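Local coordinates for protein ribosomal RNA small subunit methyltransferase E (Legionella pneumophila, PDB 5O95) that probably methylates the N3 position of a specific uridine in 16S ribosomal RNA, using S-adenosyl-L-methionine as the methyl donor, at residues K167-L172 against Q188-A193. Residues are numbered along the deposited sequence; the frame is centred on the assembly and turned at random.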
loop_
_atom_site.group_PDB
_atom_site.type_symbol
_atom_site.label_atom_id
_atom_site.label_comp_id
_atom_site.label_asym_id
_atom_site.label_seq_id
_atom_site.Cartn_x
_atom_site.Cartn_y
_atom_site.Cartn_z
ATOM N N LYS B 167 -20.912 -11.737 11.303
ATOM C CA LYS B 167 -21.290 -13.129 11.097
ATOM C C LYS B 167 -20.362 -13.861 10.129
ATOM O O LYS B 167 -20.650 -15.005 9.753
ATOM C CB LYS B 167 -22.762 -13.226 10.683
ATOM C CG LYS B 167 -23.713 -12.684 11.756
ATOM C CD LYS B 167 -25.164 -12.685 11.296
ATOM C CE LYS B 167 -26.060 -12.089 12.371
ATOM N NZ LYS B 167 -27.491 -11.999 11.951
ATOM N N GLU B 168 -19.247 -13.243 9.745
ATOM C CA GLU B 168 -18.297 -13.876 8.841
ATOM C C GLU B 168 -17.736 -15.158 9.456
ATOM O O GLU B 168 -17.602 -15.282 10.678
ATOM C CB GLU B 168 -17.152 -12.901 8.528
ATOM C CG GLU B 168 -17.504 -11.776 7.554
ATOM C CD GLU B 168 -18.280 -10.640 8.199
ATOM O OE1 GLU B 168 -18.345 -10.592 9.445
ATOM O OE2 GLU B 168 -18.818 -9.782 7.466
ATOM N N HIS B 169 -17.401 -16.123 8.592
ATOM C CA HIS B 169 -16.964 -17.433 9.079
ATOM C C HIS B 169 -15.606 -17.371 9.762
ATOM O O HIS B 169 -15.345 -18.140 10.695
ATOM C CB HIS B 169 -16.920 -18.455 7.943
ATOM C CG HIS B 169 -18.271 -18.888 7.468
ATOM N ND1 HIS B 169 -18.501 -20.122 6.901
ATOM C CD2 HIS B 169 -19.465 -18.249 7.473
ATOM C CE1 HIS B 169 -19.777 -20.225 6.575
ATOM N NE2 HIS B 169 -20.385 -19.101 6.911
ATOM N N LEU B 170 -14.731 -16.486 9.308
ATOM C CA LEU B 170 -13.430 -16.278 9.925
ATOM C C LEU B 170 -13.368 -14.834 10.394
ATOM O O LEU B 170 -13.715 -13.920 9.642
ATOM C CB LEU B 170 -12.314 -16.549 8.913
ATOM C CG LEU B 170 -10.881 -16.272 9.388
ATOM C CD1 LEU B 170 -10.510 -17.164 10.576
ATOM C CD2 LEU B 170 -9.909 -16.471 8.226
ATOM N N LYS B 171 -12.946 -14.625 11.638
ATOM C CA LYS B 171 -12.953 -13.293 12.229
ATOM C C LYS B 171 -11.576 -13.018 12.815
ATOM O O LYS B 171 -11.121 -13.741 13.705
ATOM C CB LYS B 171 -14.056 -13.176 13.283
ATOM C CG LYS B 171 -15.453 -13.343 12.687
ATOM C CD LYS B 171 -16.573 -13.170 13.704
ATOM C CE LYS B 171 -16.706 -14.382 14.607
ATOM N NZ LYS B 171 -18.045 -14.414 15.297
ATOM N N LEU B 172 -10.906 -12.003 12.277
ATOM C CA LEU B 172 -9.531 -11.710 12.636
ATOM C C LEU B 172 -9.398 -10.271 13.107
ATOM O O LEU B 172 -10.133 -9.379 12.682
ATOM C CB LEU B 172 -8.610 -11.918 11.443
ATOM C CG LEU B 172 -8.645 -13.315 10.848
ATOM C CD1 LEU B 172 -7.824 -13.309 9.554
ATOM C CD2 LEU B 172 -8.097 -14.334 11.817
ATOM N N GLN B 188 -9.977 -18.857 3.661
ATOM C CA GLN B 188 -10.607 -19.490 2.513
ATOM C C GLN B 188 -12.027 -18.965 2.426
ATOM O O GLN B 188 -12.560 -18.450 3.415
ATOM C CB GLN B 188 -10.627 -21.012 2.678
ATOM C CG GLN B 188 -11.358 -21.469 3.914
ATOM C CD GLN B 188 -11.086 -22.923 4.231
ATOM O OE1 GLN B 188 -9.936 -23.326 4.406
ATOM N NE2 GLN B 188 -12.144 -23.722 4.295
ATOM N N PRO B 189 -12.657 -19.055 1.260
ATOM C CA PRO B 189 -14.050 -18.633 1.147
ATOM C C PRO B 189 -14.909 -19.388 2.147
ATOM O O PRO B 189 -14.569 -20.514 2.539
ATOM C CB PRO B 189 -14.409 -19.014 -0.298
ATOM C CG PRO B 189 -13.112 -18.945 -1.020
ATOM C CD PRO B 189 -12.093 -19.468 -0.038
ATOM N N PRO B 190 -16.062 -18.827 2.552
ATOM C CA PRO B 190 -16.716 -17.667 1.930
ATOM C C PRO B 190 -16.178 -16.287 2.290
ATOM O O PRO B 190 -16.012 -15.457 1.393
ATOM C CB PRO B 190 -18.171 -17.784 2.409
ATOM C CG PRO B 190 -18.074 -18.500 3.728
ATOM C CD PRO B 190 -16.884 -19.435 3.615
ATOM N N ASP B 191 -15.927 -16.028 3.571
ATOM C CA ASP B 191 -15.778 -14.648 3.995
ATOM C C ASP B 191 -14.884 -14.537 5.221
ATOM O O ASP B 191 -14.612 -15.513 5.924
ATOM C CB ASP B 191 -17.136 -13.974 4.242
ATOM C CG ASP B 191 -18.027 -14.753 5.204
ATOM O OD1 ASP B 191 -17.580 -15.752 5.795
ATOM O OD2 ASP B 191 -19.194 -14.349 5.370
ATOM N N VAL B 192 -14.437 -13.313 5.461
ATOM C CA VAL B 192 -13.572 -13.013 6.596
ATOM C C VAL B 192 -13.856 -11.585 7.031
ATOM O O VAL B 192 -14.013 -10.690 6.195
ATOM C CB VAL B 192 -12.085 -13.252 6.244
ATOM C CG1 VAL B 192 -11.683 -12.482 5.009
ATOM C CG2 VAL B 192 -11.173 -12.892 7.419
ATOM N N ALA B 193 -13.946 -11.382 8.347
ATOM C CA ALA B 193 -14.017 -10.051 8.936
ATOM C C ALA B 193 -12.643 -9.742 9.504
ATOM O O ALA B 193 -12.035 -10.598 10.150
ATOM C CB ALA B 193 -15.075 -9.979 10.039
#
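Leu172 and Ala193 join two neighbouring strands, 170-174 and 191-196, of the parallel sheet of the SPOUT methyltransferase domain, and the contact illustrates how a side chain, here that of Asp191, can continue a strand pairing where the backbone bonds stop. Within the sheet two backbone hydrogen bonds define the parallel register: Ala193 N donates to Leu170 O over 2.9 Å, and Leu172 N donates to Ala193 O over 2.8 Å. The CA hydrogen of Val192 also approaches Leu170 O, with 3.2 Å between CA and O, so this carbonyl is met by two residues in succession.

Ahead of Leu170, a carboxylate takes over from the backbone. Asp191 OD1 accepts from His169 N at 2.8 Å in an almost straight bond (176°), the N-H arriving 43° out of the carboxylate plane. This tethers the backbone at His169 to Asp191, the first residue of strand 191-196.

On the face bearing Leu170 and Val192 the contact is apolar. The two side chains run alongside each other in the same direction, and Val192 CG2 meets Leu170 CD2 at 3.9 Å; Leu172 CD1 reaches the same methyl. Val192 also packs on Ile83 of strand 82-88, the next strand of the sheet. Further along strand 170-174, Leu174 is part of the observed S-adenosyl-L-methionine site.

Glu168 lays CB and CG against the backbone of Val192 and Ala193, with CG 3.7 Å from Ala193 N. A bend at chi2 (79°) turns the carboxylate so that OE1 comes 3.4 Å from Ala193 CB, while OE2 is hydrogen-bonded to His84. At the solvent-exposed end, Pro190, which follows a cis peptide bond, makes a CH-pi contact with His169: its CG sits over the centre of one ring face, 3.6 Å from the His169 ring centroid.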